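Local coordinates for laccase (Botrytis aclada, PDB 3SQR), which oxidises phenolic compounds with its copper centres while reducing molecular oxygen to water, and probably takes part in lignin breakdown and detoxification of lignin-derived products, at residues A[50-55]-A[61-66]; A[191-196]-A[312-317]. All blocks are in the same frame, centred on the assembly; numbering follows the deposited sequence.

How the contacts relate
Both contacts are apolar meetings of a tyrosine with aliphatic groups, and both lie away from the copper sites. Contact 1 is a surface contact near the start of the modelled chain. It joins strand 52-53 to the loop 61-66, which leads into strand 67-79 of the first cupredoxin domain. Contact 2 is partly buried and joins the loop that leads into strand 195-205 to strand 310-316 of the second domain. They share no element, and their nearest atoms are about 6 Å apart. Their chemistry differs with depth. Tyr-52 lays a ring face on a proline, whereas Tyr-193 meets an isoleucine methyl with CB and, obliquely, with its ring, and has its hydroxyl hydrogen-bonded to Arg-264.

Contact 1: A[50-55]-A[61-66]; sequences GEYSID and VTPTGV
Tyr-52 rests on Pro-63, and one residue further on Ser-53 OG accepts a hydrogen bond of 2.8 Å from Asp-55 N (N-H...O angle 155°). This is an ST turn, and it shapes the chain just after Tyr-52. The contact across the segments is apolar. Pro-63 CG lies over one face of the Tyr-52 ring, 3.8 Å from its centroid and displaced toward the rim. This is a CH-pi contact. Pro-63 CB approaches the same side of the ring and comes within 3.5 Å of Tyr-52 CE2. The ring reaches the proline because CG of Tyr-52 stands anti to its carbonyl carbon and beside its N (chi1 -51°). Val-61 adds a methyl from an oblique direction, its CG1 3.7 Å from Tyr-52 CE1. Tyr-52 OH lies 3.6 Å from Pro-63 CA. Pro-63 is buried, while Tyr-52 stays partly exposed. In the fold, strand 52-53 pairs antiparallel with strand 48-49 as a small hairpin. The loop 61-66 runs into strand 67-79, an inner strand of the first cupredoxin domain's sheet. Val-66 N is hydrogen-bonded to Asp-106 OD1, and the Val-66 backbone also pairs with that of Asn-107. Pro-63 also packs on Trp-104, in the turn between strands 100-103 and 107-114.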
ATOM      1  N   GLY A  50     -10.347  -4.540  25.901  1.00 36.64           N
ATOM      2  CA  GLY A  50     -11.287  -3.963  26.835  1.00 36.58           C
ATOM      3  C   GLY A  50     -12.632  -4.593  26.568  1.00 36.79           C
ATOM      4  O   GLY A  50     -12.742  -5.824  26.519  1.00 37.93           O
ATOM      5  N   GLU A  51     -13.630  -3.745  26.323  1.00 36.86           N
ATOM      6  CA  GLU A  51     -15.003  -4.180  25.984  1.00 37.31           C
ATOM      7  C   GLU A  51     -15.039  -4.748  24.568  1.00 37.51           C
ATOM      8  O   GLU A  51     -16.009  -5.374  24.152  1.00 37.71           O
ATOM      9  CB  GLU A  51     -15.974  -2.985  26.029  1.00 38.54           C
ATOM     10  N   TYR A  52     -13.974  -4.488  23.805  1.00 36.04           N
ATOM     11  CA  TYR A  52     -13.896  -4.946  22.425  1.00 35.01           C
ATOM     12  C   TYR A  52     -12.864  -6.012  22.332  1.00 34.32           C
ATOM     13  O   TYR A  52     -12.135  -6.284  23.294  1.00 35.39           O
ATOM     14  CB  TYR A  52     -13.517  -3.791  21.528  1.00 34.50           C
ATOM     15  CG  TYR A  52     -14.382  -2.584  21.723  1.00 35.52           C
ATOM     16  CD1 TYR A  52     -15.644  -2.507  21.147  1.00 39.27           C
ATOM     17  CD2 TYR A  52     -13.945  -1.502  22.485  1.00 40.00           C
ATOM     18  CE1 TYR A  52     -16.435  -1.392  21.320  1.00 37.50           C
ATOM     19  CE2 TYR A  52     -14.745  -0.365  22.649  1.00 40.16           C
ATOM     20  CZ  TYR A  52     -15.984  -0.327  22.070  1.00 39.92           C
ATOM     21  OH  TYR A  52     -16.764   0.827  22.216  1.00 41.87           O
ATOM     22  N   SER A  53     -12.805  -6.646  21.184  1.00 31.32           N
ATOM     23  CA  SER A  53     -11.903  -7.723  21.032  1.00 31.54           C
ATOM     24  C   SER A  53     -11.697  -7.993  19.594  1.00 29.70           C
ATOM     25  O   SER A  53     -12.279  -7.334  18.698  1.00 27.82           O
ATOM     26  CB  SER A  53     -12.499  -8.991  21.672  1.00 32.03           C
ATOM     27  OG  SER A  53     -13.500  -9.561  20.842  1.00 31.92           O
ATOM     28  N   ILE A  54     -10.940  -9.043  19.366  1.00 31.41           N
ATOM     29  CA  ILE A  54     -10.673  -9.578  18.038  1.00 30.71           C
ATOM     30  C   ILE A  54     -11.966 -10.016  17.366  1.00 31.02           C
ATOM     31  O   ILE A  54     -12.022 -10.213  16.169  1.00 28.29           O
ATOM     32  CB  ILE A  54      -9.649 -10.742  18.188  1.00 33.03           C
ATOM     33  CG1 ILE A  54      -8.785 -10.844  16.964  1.00 33.06           C
ATOM     34  CG2 ILE A  54     -10.371 -12.075  18.603  1.00 30.71           C
ATOM     35  CD1 ILE A  54      -7.900  -9.625  16.764  1.00 36.60           C
ATOM     36  N   ASP A  55     -13.028 -10.229  18.182  1.00 31.36           N
ATOM     37  CA  ASP A  55     -14.298 -10.669  17.629  1.00 32.13           C
ATOM     38  C   ASP A  55     -15.262  -9.520  17.329  1.00 31.06           C
ATOM     39  O   ASP A  55     -16.366  -9.720  16.736  1.00 30.16           O
ATOM     40  CB  ASP A  55     -14.934 -11.691  18.591  1.00 31.95           C
ATOM     41  CG  ASP A  55     -14.128 -12.960  18.686  1.00 34.62           C
ATOM     42  OD1 ASP A  55     -13.774 -13.556  17.625  1.00 36.57           O
ATOM     43  OD2 ASP A  55     -13.860 -13.354  19.799  1.00 39.52           O
ATOM     44  N   VAL A  61     -18.723  -1.433  14.343  1.00 29.01           N
ATOM     45  CA  VAL A  61     -18.556  -0.964  15.742  1.00 28.19           C
ATOM     46  C   VAL A  61     -17.178  -0.314  15.851  1.00 29.44           C
ATOM     47  O   VAL A  61     -16.230  -0.879  15.317  1.00 26.97           O
ATOM     48  CB  VAL A  61     -18.647  -2.182  16.702  1.00 29.08           C
ATOM     49  CG1 VAL A  61     -18.291  -1.824  18.142  1.00 29.27           C
ATOM     50  CG2 VAL A  61     -20.086  -2.774  16.660  1.00 29.50           C
ATOM     51  N   THR A  62     -17.073   0.829  16.528  1.00 29.40           N
ATOM     52  CA  THR A  62     -15.808   1.491  16.688  1.00 30.24           C
ATOM     53  C   THR A  62     -15.666   1.952  18.111  1.00 30.53           C
ATOM     54  O   THR A  62     -16.547   2.674  18.627  1.00 30.59           O
ATOM     55  CB  THR A  62     -15.722   2.737  15.791  1.00 30.20           C
ATOM     56  OG1 THR A  62     -16.052   2.411  14.432  1.00 32.61           O
ATOM     57  CG2 THR A  62     -14.308   3.400  15.845  1.00 30.17           C
ATOM     58  N   PRO A  63     -14.554   1.600  18.755  1.00 31.03           N
ATOM     59  CA  PRO A  63     -14.255   2.173  20.067  1.00 32.35           C
ATOM     60  C   PRO A  63     -14.192   3.694  20.102  1.00 33.03           C
ATOM     61  O   PRO A  63     -13.966   4.356  19.099  1.00 31.60           O
ATOM     62  CB  PRO A  63     -12.873   1.585  20.383  1.00 31.69           C
ATOM     63  CG  PRO A  63     -12.820   0.386  19.644  1.00 32.26           C
ATOM     64  CD  PRO A  63     -13.509   0.655  18.366  1.00 31.45           C
ATOM     65  N   THR A  64     -14.418   4.274  21.275  1.00 34.41           N
ATOM     66  CA  THR A  64     -14.198   5.690  21.394  1.00 36.47           C
ATOM     67  C   THR A  64     -12.723   5.791  21.742  1.00 35.75           C
ATOM     68  O   THR A  64     -12.203   5.022  22.548  1.00 38.04           O
ATOM     69  CB  THR A  64     -15.066   6.329  22.487  1.00 37.11           C
ATOM     70  OG1 THR A  64     -14.622   5.833  23.748  1.00 41.12           O
ATOM     71  CG2 THR A  64     -16.451   5.918  22.279  1.00 35.42           C
ATOM     72  N   GLY A  65     -12.037   6.689  21.089  1.00 35.84           N
ATOM     73  CA  GLY A  65     -10.661   6.938  21.415  1.00 35.33           C
ATOM     74  C   GLY A  65     -10.495   8.423  21.691  1.00 35.76           C
ATOM     75  O   GLY A  65     -11.364   9.069  22.285  1.00 37.60           O
ATOM     76  N   VAL A  66      -9.354   8.957  21.279  1.00 33.29           N
ATOM     77  CA  VAL A  66      -9.006  10.355  21.511  1.00 31.62           C
ATOM     78  C   VAL A  66      -8.593  10.940  20.222  1.00 31.08           C
ATOM     79  O   VAL A  66      -8.402  10.219  19.248  1.00 28.38           O
ATOM     80  CB  VAL A  66      -7.848  10.423  22.517  1.00 32.03           C
ATOM     81  CG1 VAL A  66      -8.314   9.773  23.863  1.00 34.26           C
ATOM     82  CG2 VAL A  66      -6.569   9.685  21.992  1.00 28.72           C
TER

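Contact 2: A[191-196]-A[312-317]; sequences ADYDED and DVIVEA
Ile-314 packs against Tyr-193 just before strand 195-205 of the second cupredoxin domain, a Greek-key beta sandwich. Ile-314 CD1 meets Tyr-193 CB at 3.4 Å, a tight approach. The same methyl lies 3.5 Å from Tyr-193 CD1 and reaches the ring obliquely. The two side chains cross at about a right angle. CG1 of Ile-314 stands beside its own N (chi1 -65°), and chi2 of -52° then swings CD1 up to the tyrosine. Ala-191 CB adds a looser touch, 4.4 Å from Ile-314 CG1. One isoleucine side chain thus touches Ala-191, Asp-192 and Tyr-193 in turn.

The next shell fixes the tyrosine. Its CG sits between the backbone N and the carbonyl carbon (chi1 60°), and the ring turns away from 312-317 past the isoleucine. Its OH is hydrogen-bonded to Arg-264 NH1, while NE of the same guanidinium makes a salt bridge to Asp-312 OD2. Arg-46 also makes a cation-pi contact with the ring. Strands 195-205 and 310-316 are not neighbours in the sheet. Strand 262-269 runs between them, and the Ile-314 side chain also packs on Lys-262 and Arg-264 of that strand. The remaining methyl of the isoleucine, CG2, lies 3.8 Å from Asp-192 O.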
ATOM      1  N   ALA A 191      -2.965 -13.618  17.799  1.00 29.57           N
ATOM      2  CA  ALA A 191      -2.008 -14.413  18.571  1.00 29.42           C
ATOM      3  C   ALA A 191      -1.309 -13.523  19.544  1.00 30.14           C
ATOM      4  O   ALA A 191      -1.199 -12.315  19.346  1.00 30.46           O
ATOM      5  CB  ALA A 191      -0.982 -15.150  17.637  1.00 28.74           C
ATOM      6  N   ASP A 192      -0.842 -14.126  20.623  1.00 29.06           N
ATOM      7  CA  ASP A 192      -0.097 -13.458  21.648  1.00 29.38           C
ATOM      8  C   ASP A 192       1.339 -13.223  21.240  1.00 28.09           C
ATOM      9  O   ASP A 192       1.913 -13.961  20.402  1.00 28.65           O
ATOM     10  CB  ASP A 192      -0.141 -14.297  22.940  1.00 29.80           C
ATOM     11  CG  ASP A 192      -1.523 -14.312  23.585  1.00 34.81           C
ATOM     12  OD1 ASP A 192      -2.371 -13.431  23.317  1.00 30.66           O
ATOM     13  OD2 ASP A 192      -1.756 -15.229  24.386  1.00 34.48           O
ATOM     14  N   TYR A 193       1.886 -12.135  21.765  1.00 29.15           N
ATOM     15  CA  TYR A 193       3.231 -11.758  21.546  1.00 28.71           C
ATOM     16  C   TYR A 193       3.655 -10.824  22.626  1.00 28.94           C
ATOM     17  O   TYR A 193       2.838 -10.182  23.318  1.00 29.45           O
ATOM     18  CB  TYR A 193       3.452 -11.110  20.150  1.00 28.31           C
ATOM     19  CG  TYR A 193       2.622  -9.857  19.988  1.00 27.58           C
ATOM     20  CD1 TYR A 193       1.321  -9.938  19.536  1.00 28.82           C
ATOM     21  CD2 TYR A 193       3.134  -8.640  20.330  1.00 26.34           C
ATOM     22  CE1 TYR A 193       0.561  -8.793  19.408  1.00 29.01           C
ATOM     23  CE2 TYR A 193       2.403  -7.461  20.192  1.00 27.40           C
ATOM     24  CZ  TYR A 193       1.110  -7.563  19.732  1.00 26.61           C
ATOM     25  OH  TYR A 193       0.342  -6.416  19.636  1.00 30.40           O
ATOM     26  N   ASP A 194       4.975 -10.750  22.823  1.00 29.70           N
ATOM     27  CA  ASP A 194       5.515  -9.962  23.872  1.00 29.80           C
ATOM     28  C   ASP A 194       5.864  -8.579  23.501  1.00 29.67           C
ATOM     29  O   ASP A 194       5.646  -7.654  24.291  1.00 30.73           O
ATOM     30  CB  ASP A 194       6.812 -10.623  24.400  1.00 30.73           C
ATOM     31  CG  ASP A 194       6.550 -11.999  24.925  1.00 30.96           C
ATOM     32  OD1 ASP A 194       5.571 -12.103  25.679  1.00 33.05           O
ATOM     33  OD2 ASP A 194       7.209 -12.950  24.478  1.00 32.48           O
ATOM     34  N   GLU A 195       6.510  -8.431  22.343  1.00 28.89           N
ATOM     35  CA  GLU A 195       6.996  -7.106  21.910  1.00 29.32           C
ATOM     36  C   GLU A 195       6.628  -6.798  20.454  1.00 27.63           C
ATOM     37  O   GLU A 195       6.760  -7.639  19.589  1.00 27.75           O
ATOM     38  CB  GLU A 195       8.515  -7.002  22.056  1.00 28.97           C
ATOM     39  CG  GLU A 195       8.955  -7.215  23.499  1.00 37.54           C
ATOM     40  CD  GLU A 195      10.389  -6.862  23.736  1.00 45.84           C
ATOM     41  OE1 GLU A 195      11.011  -6.214  22.853  1.00 48.06           O
ATOM     42  OE2 GLU A 195      10.896  -7.249  24.824  1.00 51.67           O
ATOM     43  N   ASP A 196       6.211  -5.567  20.211  1.00 27.81           N
ATOM     44  CA  ASP A 196       5.960  -5.091  18.844  1.00 27.29           C
ATOM     45  C   ASP A 196       7.186  -4.336  18.394  1.00 25.90           C
ATOM     46  O   ASP A 196       7.460  -3.272  18.914  1.00 28.72           O
ATOM     47  CB  ASP A 196       4.734  -4.192  18.910  1.00 27.95           C
ATOM     48  CG  ASP A 196       4.322  -3.630  17.567  1.00 28.10           C
ATOM     49  OD1 ASP A 196       4.878  -4.044  16.517  1.00 27.73           O
ATOM     50  OD2 ASP A 196       3.371  -2.812  17.643  1.00 28.84           O
ATOM     51  N   ASP A 312       1.190  -9.010   9.292  1.00 21.57           N
ATOM     52  CA  ASP A 312       1.673  -8.972  10.635  1.00 22.62           C
ATOM     53  C   ASP A 312       2.022 -10.441  10.904  1.00 23.47           C
ATOM     54  O   ASP A 312       1.239 -11.351  10.605  1.00 24.22           O
ATOM     55  CB  ASP A 312       0.647  -8.541  11.653  1.00 22.21           C
ATOM     56  CG  ASP A 312       0.371  -7.064  11.637  1.00 24.68           C
ATOM     57  OD1 ASP A 312      -0.326  -6.681  10.721  1.00 24.01           O
ATOM     58  OD2 ASP A 312       0.822  -6.310  12.527  1.00 23.98           O
ATOM     59  N   VAL A 313       3.237 -10.614  11.404  1.00 23.99           N
ATOM     60  CA  VAL A 313       3.708 -11.950  11.828  1.00 22.73           C
ATOM     61  C   VAL A 313       4.286 -11.903  13.223  1.00 23.79           C
ATOM     62  O   VAL A 313       4.836 -10.944  13.685  1.00 22.55           O
ATOM     63  CB  VAL A 313       4.756 -12.501  10.819  1.00 23.61           C
ATOM     64  CG1 VAL A 313       4.189 -12.495   9.390  1.00 24.48           C
ATOM     65  CG2 VAL A 313       6.067 -11.623  10.898  1.00 22.36           C
ATOM     66  N   ILE A 314       4.178 -13.046  13.896  1.00 24.18           N
ATOM     67  CA  ILE A 314       4.750 -13.188  15.198  1.00 24.32           C
ATOM     68  C   ILE A 314       5.895 -14.174  14.995  1.00 24.39           C
ATOM     69  O   ILE A 314       5.715 -15.201  14.335  1.00 25.20           O
ATOM     70  CB  ILE A 314       3.789 -13.798  16.201  1.00 25.29           C
ATOM     71  CG1 ILE A 314       2.605 -12.881  16.451  1.00 22.79           C
ATOM     72  CG2 ILE A 314       4.515 -14.006  17.588  1.00 24.67           C
ATOM     73  CD1 ILE A 314       2.922 -11.486  16.805  1.00 26.40           C
ATOM     74  N   VAL A 315       7.053 -13.783  15.508  1.00 24.70           N
ATOM     75  CA  VAL A 315       8.248 -14.635  15.365  1.00 25.56           C
ATOM     76  C   VAL A 315       8.723 -14.873  16.805  1.00 25.86           C
ATOM     77  O   VAL A 315       8.991 -13.916  17.554  1.00 26.59           O
ATOM     78  CB  VAL A 315       9.346 -14.032  14.565  1.00 26.62           C
ATOM     79  CG1 VAL A 315      10.459 -15.116  14.402  1.00 25.74           C
ATOM     80  CG2 VAL A 315       8.863 -13.644  13.187  1.00 26.85           C
ATOM     81  N   GLU A 316       8.840 -16.151  17.147  1.00 28.94           N
ATOM     82  CA  GLU A 316       9.424 -16.547  18.430  1.00 29.16           C
ATOM     83  C   GLU A 316      10.910 -16.806  18.231  1.00 28.14           C
ATOM     84  O   GLU A 316      11.313 -17.494  17.270  1.00 28.43           O
ATOM     85  CB  GLU A 316       8.683 -17.758  19.018  1.00 31.16           C
ATOM     86  CG  GLU A 316       9.270 -18.181  20.319  1.00 33.72           C
ATOM     87  CD  GLU A 316       8.424 -19.246  20.967  1.00 41.60           C
ATOM     88  OE1 GLU A 316       7.924 -20.109  20.219  1.00 41.62           O
ATOM     89  OE2 GLU A 316       8.260 -19.187  22.216  1.00 47.49           O
ATOM     90  N   ALA A 317      11.680 -16.137  19.083  1.00 28.67           N
ATOM     91  CA  ALA A 317      13.115 -16.122  19.047  1.00 29.08           C
ATOM     92  C   ALA A 317      13.547 -17.433  19.785  1.00 31.04           C
ATOM     93  O   ALA A 317      14.113 -17.370  20.856  1.00 33.81           O
ATOM     94  CB  ALA A 317      13.643 -14.908  19.761  1.00 27.98           C
TER